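RagB/SusD domain protein (Flavobacterium johnsoniae, PDB 5J5U) probably binds chitin or chito-oligosaccharides at the outer membrane, as a SusD-like component of a chitin utilization system. Local coordinates at residues Y119-Y124 with Y140-D145; S149-L154 with R191-I196; N421-G426 with G477-D482. All blocks are in the same frame, centred on the assembly; numbering follows the deposited sequence.

Interaction 1: residues Y119-Y124 with Y140-D145; sequences YGDVPY and YDKQQD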
# COMPACT_ATOMS: atom_id res chain seq x y z
N TYR A 119 -2.04 -12.50 3.77
CA TYR A 119 -2.14 -13.81 4.44
C TYR A 119 -1.90 -15.00 3.52
O TYR A 119 -1.74 -16.13 3.99
CB TYR A 119 -3.51 -13.97 5.10
CG TYR A 119 -3.81 -12.93 6.15
CD1 TYR A 119 -3.32 -13.06 7.45
CD2 TYR A 119 -4.59 -11.80 5.85
CE1 TYR A 119 -3.60 -12.11 8.43
CE2 TYR A 119 -4.86 -10.83 6.83
CZ TYR A 119 -4.36 -11.01 8.12
OH TYR A 119 -4.62 -10.07 9.11
N GLY A 120 -1.90 -14.76 2.21
CA GLY A 120 -1.71 -15.82 1.25
C GLY A 120 -3.01 -16.43 0.76
O GLY A 120 -3.89 -15.71 0.27
N ASP A 121 -3.13 -17.76 0.87
CA ASP A 121 -4.38 -18.43 0.53
C ASP A 121 -5.44 -18.02 1.55
O ASP A 121 -5.21 -18.08 2.74
CB ASP A 121 -4.24 -19.96 0.53
CG ASP A 121 -3.30 -20.49 -0.56
OD1 ASP A 121 -2.83 -19.73 -1.44
OD2 ASP A 121 -3.02 -21.70 -0.54
N VAL A 122 -6.59 -17.55 1.08
CA VAL A 122 -7.64 -17.07 1.97
C VAL A 122 -9.02 -17.42 1.43
O VAL A 122 -9.19 -17.58 0.22
CB VAL A 122 -7.58 -15.52 2.17
CG1 VAL A 122 -6.28 -15.07 2.81
CG2 VAL A 122 -7.82 -14.81 0.87
N PRO A 123 -10.02 -17.53 2.31
CA PRO A 123 -11.39 -17.63 1.80
C PRO A 123 -11.75 -16.43 0.90
O PRO A 123 -11.55 -15.25 1.24
CB PRO A 123 -12.26 -17.65 3.07
CG PRO A 123 -11.34 -18.19 4.13
CD PRO A 123 -9.94 -17.74 3.77
N TYR A 124 -12.25 -16.75 -0.29
CA TYR A 124 -12.65 -15.69 -1.20
C TYR A 124 -13.92 -16.12 -1.94
O TYR A 124 -15.02 -15.66 -1.62
CB TYR A 124 -11.50 -15.36 -2.16
CG TYR A 124 -11.77 -14.23 -3.11
CD1 TYR A 124 -12.33 -13.04 -2.67
CD2 TYR A 124 -11.44 -14.34 -4.46
CE1 TYR A 124 -12.59 -11.99 -3.55
CE2 TYR A 124 -11.68 -13.30 -5.36
CZ TYR A 124 -12.26 -12.12 -4.89
OH TYR A 124 -12.50 -11.07 -5.76
N TYR A 140 -10.13 -22.19 1.59
CA TYR A 140 -9.12 -21.18 1.31
C TYR A 140 -8.74 -21.32 -0.15
O TYR A 140 -8.30 -22.38 -0.54
CB TYR A 140 -7.89 -21.36 2.21
CG TYR A 140 -8.10 -21.02 3.68
CD1 TYR A 140 -9.13 -21.60 4.43
CD2 TYR A 140 -7.23 -20.14 4.34
CE1 TYR A 140 -9.32 -21.31 5.77
CE2 TYR A 140 -7.40 -19.84 5.69
CZ TYR A 140 -8.46 -20.42 6.39
OH TYR A 140 -8.64 -20.12 7.71
N ASP A 141 -8.99 -20.31 -0.98
CA ASP A 141 -8.57 -20.41 -2.39
C ASP A 141 -7.06 -20.31 -2.49
O ASP A 141 -6.44 -19.52 -1.78
CB ASP A 141 -9.17 -19.31 -3.27
CG ASP A 141 -10.69 -19.27 -3.23
OD1 ASP A 141 -11.33 -20.26 -2.84
OD2 ASP A 141 -11.25 -18.22 -3.61
N LYS A 142 -6.46 -21.10 -3.37
CA LYS A 142 -5.06 -20.91 -3.69
C LYS A 142 -4.85 -19.50 -4.26
O LYS A 142 -5.61 -19.05 -5.14
CB LYS A 142 -4.57 -21.97 -4.67
CG LYS A 142 -4.53 -23.36 -4.11
CD LYS A 142 -4.33 -24.40 -5.20
CE LYS A 142 -3.02 -24.18 -5.97
NZ LYS A 142 -2.49 -25.44 -6.59
N GLN A 143 -3.81 -18.82 -3.77
CA GLN A 143 -3.55 -17.44 -4.18
C GLN A 143 -3.45 -17.30 -5.70
O GLN A 143 -3.97 -16.34 -6.27
CB GLN A 143 -2.28 -16.89 -3.51
CG GLN A 143 -2.01 -15.41 -3.83
CD GLN A 143 -0.77 -14.84 -3.14
OE1 GLN A 143 0.37 -15.26 -3.42
NE2 GLN A 143 -0.98 -13.88 -2.24
N GLN A 144 -2.85 -18.28 -6.36
CA GLN A 144 -2.76 -18.25 -7.82
C GLN A 144 -4.16 -18.12 -8.48
O GLN A 144 -4.36 -17.32 -9.40
CB GLN A 144 -2.04 -19.50 -8.35
CG GLN A 144 -2.05 -19.62 -9.87
CD GLN A 144 -1.18 -20.76 -10.37
OE1 GLN A 144 -1.10 -21.81 -9.75
NE2 GLN A 144 -0.53 -20.56 -11.51
N ASP A 145 -5.11 -18.91 -7.99
CA ASP A 145 -6.47 -18.85 -8.51
C ASP A 145 -7.13 -17.52 -8.14
O ASP A 145 -7.91 -16.97 -8.92
CB ASP A 145 -7.31 -20.05 -7.99
CG ASP A 145 -6.73 -21.39 -8.42
OD1 ASP A 145 -6.17 -21.45 -9.52
OD2 ASP A 145 -6.82 -22.38 -7.67
O HOH W 1 -13.10 -19.37 -0.78
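Asp-121 reaches across to the start of helix 143-160, where its OD1 accepts the backbone N-H of Gln-143 (OD1 to N 2.7 Å, N-H...O 149°). The amide comes in from above the carboxylate plane, 47° out of it. With CG anti to the carbonyl carbon (chi1 -65°), the carboxylate lies against the CA of Lys-142, the N-cap residue; its other oxygen, OD2, is taken by a salt bridge to Arg-468. An acid so close to a helix N-terminus is probably stabilised in its charged form. Beyond it the backbones are joined by Asp-141 N donating to Val-122 O at 3.0 Å. The two segments frame the connection between helices 98-119 and 143-160 of this largely helical SusD-like fold, Gly-120 leaving the first with positive phi and Gln-143 opening the second. Pro-123 lays its CD over the centre of the Tyr-140 ring, a CH-pi contact 3.6 Å from the centroid, while Asp-121 O sits at the ring edge, 3.3 Å from Tyr-140 CD2. The phenol OH of Tyr-140 bonds to Glu-454. Farther along, one water accepts from Tyr-124 N (2.8 Å) and donates to Asp-141 OD1 (2.9 Å), an oxygen also paired with Lys-139. The second oxygen, OD2, accepts from Ser-125 N and lies 3.2 Å from Tyr-124 CB, near the plane of that tyrosine ring.

Interaction 2: residues S149-L154 with R191-I196; sequences SFFKDL and RLAMRI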
# COMPACT_ATOMS: atom_id res chain seq x y z
N SER A 149 -8.64 -14.97 -10.91
CA SER A 149 -9.99 -14.44 -10.74
C SER A 149 -9.97 -12.88 -10.71
O SER A 149 -10.84 -12.22 -11.31
CB SER A 149 -10.63 -15.06 -9.49
OG SER A 149 -11.80 -14.39 -9.10
N PHE A 150 -8.95 -12.30 -10.07
CA PHE A 150 -8.75 -10.84 -10.11
C PHE A 150 -8.63 -10.34 -11.56
O PHE A 150 -9.30 -9.38 -11.96
CB PHE A 150 -7.47 -10.42 -9.37
CG PHE A 150 -7.55 -10.50 -7.86
CD1 PHE A 150 -8.77 -10.58 -7.21
CD2 PHE A 150 -6.39 -10.48 -7.10
CE1 PHE A 150 -8.83 -10.65 -5.84
CE2 PHE A 150 -6.45 -10.56 -5.71
CZ PHE A 150 -7.66 -10.63 -5.09
N PHE A 151 -7.75 -10.97 -12.33
CA PHE A 151 -7.52 -10.54 -13.69
C PHE A 151 -8.82 -10.65 -14.49
O PHE A 151 -9.18 -9.73 -15.23
CB PHE A 151 -6.41 -11.35 -14.37
CG PHE A 151 -5.04 -11.08 -13.82
CD1 PHE A 151 -4.56 -9.78 -13.73
CD2 PHE A 151 -4.23 -12.13 -13.37
CE1 PHE A 151 -3.27 -9.52 -13.20
CE2 PHE A 151 -2.97 -11.89 -12.85
CZ PHE A 151 -2.48 -10.57 -12.76
N LYS A 152 -9.53 -11.77 -14.33
CA LYS A 152 -10.80 -11.95 -15.03
C LYS A 152 -11.82 -10.85 -14.71
O LYS A 152 -12.39 -10.23 -15.62
CB LYS A 152 -11.41 -13.31 -14.70
CG LYS A 152 -12.68 -13.60 -15.50
CD LYS A 152 -13.44 -14.81 -14.96
CE LYS A 152 -14.53 -15.24 -15.94
NZ LYS A 152 -15.28 -16.45 -15.54
N ASP A 153 -12.04 -10.59 -13.42
CA ASP A 153 -12.98 -9.55 -13.03
C ASP A 153 -12.57 -8.16 -13.52
O ASP A 153 -13.43 -7.38 -13.91
CB ASP A 153 -13.15 -9.52 -11.53
CG ASP A 153 -14.09 -10.58 -11.05
OD1 ASP A 153 -14.69 -11.23 -11.92
OD2 ASP A 153 -14.26 -10.73 -9.83
N LEU A 154 -11.29 -7.81 -13.45
CA LEU A 154 -10.86 -6.48 -13.92
C LEU A 154 -11.01 -6.32 -15.44
O LEU A 154 -11.47 -5.28 -15.94
CB LEU A 154 -9.43 -6.21 -13.50
CG LEU A 154 -9.26 -6.11 -11.99
CD1 LEU A 154 -7.78 -6.10 -11.60
CD2 LEU A 154 -10.00 -4.89 -11.44
N ARG A 191 -0.90 -3.39 -11.35
CA ARG A 191 -0.32 -3.64 -10.03
C ARG A 191 -0.26 -5.15 -9.76
O ARG A 191 0.75 -5.69 -9.30
CB ARG A 191 -1.14 -2.91 -8.95
CG ARG A 191 -0.79 -3.31 -7.53
CD ARG A 191 -1.81 -2.83 -6.52
NE ARG A 191 -1.64 -1.42 -6.20
CZ ARG A 191 -2.29 -0.80 -5.23
NH1 ARG A 191 -3.17 -1.49 -4.49
NH2 ARG A 191 -2.06 0.49 -4.99
N LEU A 192 -1.37 -5.83 -10.05
CA LEU A 192 -1.42 -7.29 -9.87
C LEU A 192 -0.47 -7.98 -10.86
O LEU A 192 0.20 -8.97 -10.51
CB LEU A 192 -2.87 -7.78 -10.02
CG LEU A 192 -3.78 -7.15 -8.96
CD1 LEU A 192 -5.23 -7.29 -9.29
CD2 LEU A 192 -3.52 -7.72 -7.58
N ALA A 193 -0.39 -7.47 -12.09
CA ALA A 193 0.49 -8.06 -13.08
C ALA A 193 1.92 -8.01 -12.62
O ALA A 193 2.63 -9.01 -12.69
CB ALA A 193 0.35 -7.36 -14.43
N MET A 194 2.36 -6.85 -12.15
CA MET A 194 3.74 -6.74 -11.70
C MET A 194 3.95 -7.60 -10.46
O MET A 194 5.03 -8.18 -10.28
CB MET A 194 4.13 -5.29 -11.43
CG MET A 194 4.17 -4.43 -12.72
SD MET A 194 5.13 -5.12 -14.11
CE MET A 194 3.89 -6.01 -14.96
N ARG A 195 2.92 -7.74 -9.63
CA ARG A 195 3.14 -8.48 -8.39
C ARG A 195 3.47 -9.96 -8.67
O ARG A 195 4.16 -10.59 -7.88
CB ARG A 195 1.94 -8.34 -7.45
CG ARG A 195 2.28 -8.76 -6.02
CD ARG A 195 1.61 -7.83 -5.01
NE ARG A 195 2.14 -6.47 -5.09
CZ ARG A 195 1.44 -5.39 -4.77
NH1 ARG A 195 0.19 -5.54 -4.34
NH2 ARG A 195 1.97 -4.18 -4.87
N ILE A 196 2.99 -10.52 -9.78
CA ILE A 196 3.34 -11.90 -10.12
C ILE A 196 4.45 -12.04 -11.16
O ILE A 196 4.53 -13.07 -11.83
CB ILE A 196 2.12 -12.70 -10.61
CG1 ILE A 196 1.50 -12.03 -11.84
CG2 ILE A 196 1.11 -12.87 -9.48
CD1 ILE A 196 0.39 -12.83 -12.47
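Leu-192 meets three residues of 149-154 from its place on helix 178-195. Its CB lies 3.6 Å from Phe-151 CE1, the two side chains passing each other head to tail, and its CD1 touches Leu-154 CD1 at 3.6 Å and Phe-150 CB at 3.8 Å. CG stands anti to the carbonyl carbon (chi1 -61°); from there CD1 points at the facing helix, while CD2 branches off beside the Phe-150 ring, near CD2 of that ring. At Ala-193 the backbone N comes up in the plane of the Phe-151 ring, at its edge, 3.7 Å from CE1. Arg-195 turns its charge elsewhere, to Asp-117 and Glu-417. Ile-196, the first residue beyond the helix, brings CD1 to the other flank of the same ring, 3.5 Å from Phe-151 CE2. With an alanine at Phe-151, Ile-196 CD1 and Leu-192 CB would probably lose their aromatic neighbour and a gap would open between the helices. The helix segments run nearly antiparallel, at 154°, with axes 10.9 Å apart, a spacing bridged by the phenylalanine ring and the leucines. Helix 98-119 packs on Phe-150 and Leu-192, and helix 201-214 on Phe-151 and Ile-196. No hydrogen bond joins the two segments, so their direct contact rests on shape and on the burial of apolar surface.

Interaction 3: residues N421-G426 with G477-D482; sequences NWRRTG and GKVWWD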
# COMPACT_ATOMS: atom_id res chain seq x y z
N ASN A 421 5.68 -4.95 -2.34
CA ASN A 421 6.65 -4.70 -3.40
C ASN A 421 8.07 -4.98 -2.90
O ASN A 421 8.92 -5.44 -3.64
CB ASN A 421 6.53 -3.27 -3.94
CG ASN A 421 7.07 -3.13 -5.37
OD1 ASN A 421 6.38 -3.48 -6.35
ND2 ASN A 421 8.29 -2.65 -5.50
N TRP A 422 8.30 -4.73 -1.62
CA TRP A 422 9.57 -5.15 -1.04
C TRP A 422 9.68 -6.68 -1.00
O TRP A 422 10.75 -7.23 -1.31
CB TRP A 422 9.76 -4.59 0.38
CG TRP A 422 11.09 -5.02 0.92
CD1 TRP A 422 12.29 -4.45 0.66
CD2 TRP A 422 11.35 -6.14 1.77
NE1 TRP A 422 13.29 -5.12 1.30
CE2 TRP A 422 12.74 -6.17 2.00
CE3 TRP A 422 10.54 -7.12 2.37
CZ2 TRP A 422 13.34 -7.13 2.81
CZ3 TRP A 422 11.14 -8.09 3.18
CH2 TRP A 422 12.53 -8.08 3.40
N ARG A 423 8.59 -7.37 -0.65
CA ARG A 423 8.67 -8.84 -0.60
C ARG A 423 8.97 -9.40 -2.00
O ARG A 423 9.82 -10.27 -2.14
CB ARG A 423 7.40 -9.46 -0.01
CG ARG A 423 7.41 -9.48 1.58
CD ARG A 423 6.10 -10.00 2.15
NE ARG A 423 4.95 -9.17 1.75
CZ ARG A 423 3.69 -9.57 1.80
NH1 ARG A 423 3.36 -10.80 2.23
NH2 ARG A 423 2.73 -8.74 1.42
N ARG A 424 8.31 -8.86 -3.02
CA ARG A 424 8.50 -9.30 -4.40
C ARG A 424 9.90 -9.01 -4.91
O ARG A 424 10.57 -9.92 -5.38
CB ARG A 424 7.49 -8.64 -5.34
CG ARG A 424 7.69 -9.02 -6.79
CD ARG A 424 6.65 -8.39 -7.73
NE ARG A 424 6.72 -6.93 -7.78
CZ ARG A 424 7.40 -6.24 -8.69
NH1 ARG A 424 8.09 -6.86 -9.63
NH2 ARG A 424 7.40 -4.92 -8.65
N THR A 425 10.35 -7.76 -4.81
CA THR A 425 11.61 -7.34 -5.45
C THR A 425 12.86 -7.37 -4.56
O THR A 425 13.98 -7.42 -5.08
CB THR A 425 11.49 -5.89 -6.04
OG1 THR A 425 11.45 -4.93 -4.96
CG2 THR A 425 10.25 -5.74 -6.89
N GLY A 426 12.71 -7.32 -3.24
CA GLY A 426 13.86 -7.20 -2.36
C GLY A 426 14.43 -5.78 -2.27
O GLY A 426 15.47 -5.54 -1.65
N GLY A 477 6.26 -17.71 7.08
CA GLY A 477 5.79 -18.31 5.83
C GLY A 477 5.79 -17.34 4.65
O GLY A 477 5.91 -16.12 4.84
N LYS A 478 5.64 -17.87 3.43
CA LYS A 478 5.61 -17.09 2.19
C LYS A 478 4.28 -17.22 1.48
O LYS A 478 3.68 -18.30 1.47
CB LYS A 478 6.68 -17.55 1.19
CG LYS A 478 8.12 -17.46 1.64
CD LYS A 478 8.76 -16.19 1.18
CE LYS A 478 10.25 -16.16 1.53
NZ LYS A 478 11.05 -17.16 0.76
N VAL A 479 3.85 -16.13 0.84
CA VAL A 479 2.67 -16.17 -0.02
C VAL A 479 3.18 -16.65 -1.37
O VAL A 479 4.37 -16.59 -1.65
CB VAL A 479 1.94 -14.78 -0.13
CG1 VAL A 479 1.55 -14.27 1.24
CG2 VAL A 479 2.82 -13.74 -0.81
N TRP A 480 2.27 -17.14 -2.20
CA TRP A 480 2.60 -17.81 -3.47
C TRP A 480 3.45 -16.98 -4.43
O TRP A 480 4.35 -17.51 -5.07
CB TRP A 480 1.27 -18.24 -4.15
CG TRP A 480 1.38 -18.56 -5.61
CD1 TRP A 480 1.86 -19.70 -6.17
CD2 TRP A 480 0.99 -17.70 -6.70
NE1 TRP A 480 1.80 -19.62 -7.54
CE2 TRP A 480 1.27 -18.40 -7.89
CE3 TRP A 480 0.42 -16.43 -6.78
CZ2 TRP A 480 1.02 -17.85 -9.16
CZ3 TRP A 480 0.17 -15.88 -8.04
CH2 TRP A 480 0.46 -16.60 -9.21
N TRP A 481 3.16 -15.67 -4.56
CA TRP A 481 3.90 -14.87 -5.55
C TRP A 481 5.29 -14.45 -5.09
O TRP A 481 6.08 -13.92 -5.87
CB TRP A 481 3.11 -13.64 -6.00
CG TRP A 481 2.51 -12.71 -4.95
CD1 TRP A 481 1.18 -12.48 -4.76
CD2 TRP A 481 3.20 -11.86 -4.02
NE1 TRP A 481 1.00 -11.56 -3.76
CE2 TRP A 481 2.22 -11.16 -3.30
CE3 TRP A 481 4.54 -11.61 -3.75
CZ2 TRP A 481 2.54 -10.25 -2.29
CZ3 TRP A 481 4.86 -10.70 -2.76
CH2 TRP A 481 3.87 -10.03 -2.04
N ASP A 482 5.58 -14.69 -3.83
CA ASP A 482 6.88 -14.36 -3.24
C ASP A 482 7.82 -15.58 -3.34
O ASP A 482 7.82 -16.46 -2.48
CB ASP A 482 6.64 -13.88 -1.80
CG ASP A 482 7.93 -13.62 -1.02
OD1 ASP A 482 9.04 -13.73 -1.57
OD2 ASP A 482 7.80 -13.26 0.18
O HOH W 2 10.29 -11.73 0.57
O HOH W 3 9.00 -12.47 -5.08
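Arg-423 and Trp-481 carry the first shell. The CH2 corner of the indole lies over one face of the guanidinium, offset toward its rim, 3.9 Å from Arg-423 NH2. The two planes are 68° apart, so the indole presents a corner to the guanidinium instead of stacking flat on it. The neighbouring ring atom CZ3 reaches the helix backbone, 3.9 Å from Arg-424 N. Val-479 CG1 comes up to Arg-423 NH1, and the Asp-482 carboxylate meets the aliphatic part of the arginine crosswise, OD2 3.8 Å from Arg-423 CB.

One water donates to Arg-423 O (3.1 Å) and to Asp-482 OD2 (2.9 Å); another donates to Arg-424 O and, weakly, to Trp-481 O. They serve carbonyls near the C-terminal end of helix 415-425.

The second shell fixes the groups. Val-479 to Asp-482 form a type I beta turn, and within it Val-479 CG2 covers the centre of an indole face 3.6 Å above the plane. Trp-481 CG sits between its backbone N and carbonyl carbon (chi1 50°), folding the ring back over that valine. Asp-117, in the last turn of helix 98-119, joins the two main partners: its OD1 accepts from Trp-481 NE1 and its carbonyl from Arg-423 NH2, while Thr-446 O takes Arg-423 NH1 and Tyr-419 adds a cation-pi contact. Arg-424 turns away to Glu-346 and to Asn-421 OD1, which its NH2 meets at 2.9 Å in the guanidinium plane. Asp-482 OD2 stays 5.2 Å from Arg-423 NE; the opposite charges probably attract, but the segments are joined by packing and water bridges, with NH1 and NH2 of the arginine engaged by the outside carbonyls.

The three contacts follow one another along the chain and form a compact triangle, their centres 14 to 15 Å apart. Interactions 1 and 2 share helix 143-160, one at its start and the other further along, and touch where Tyr-124 OH packs on Phe-150 CE1. The C-terminal segment 477-482 of interaction 3 ties into both: Gln-143 OE1 probably accepts a hydrogen bond from Trp-481 N, Trp-480 CZ3 packs on Ile-196 CG2, and Trp-481 CE2 on Arg-195 CG. Helices 143-160, 178-195 and 415-425 are thus gathered around the chain's C-terminal region, which brings early and late parts of this SusD-like fold together in neighbouring buried contacts.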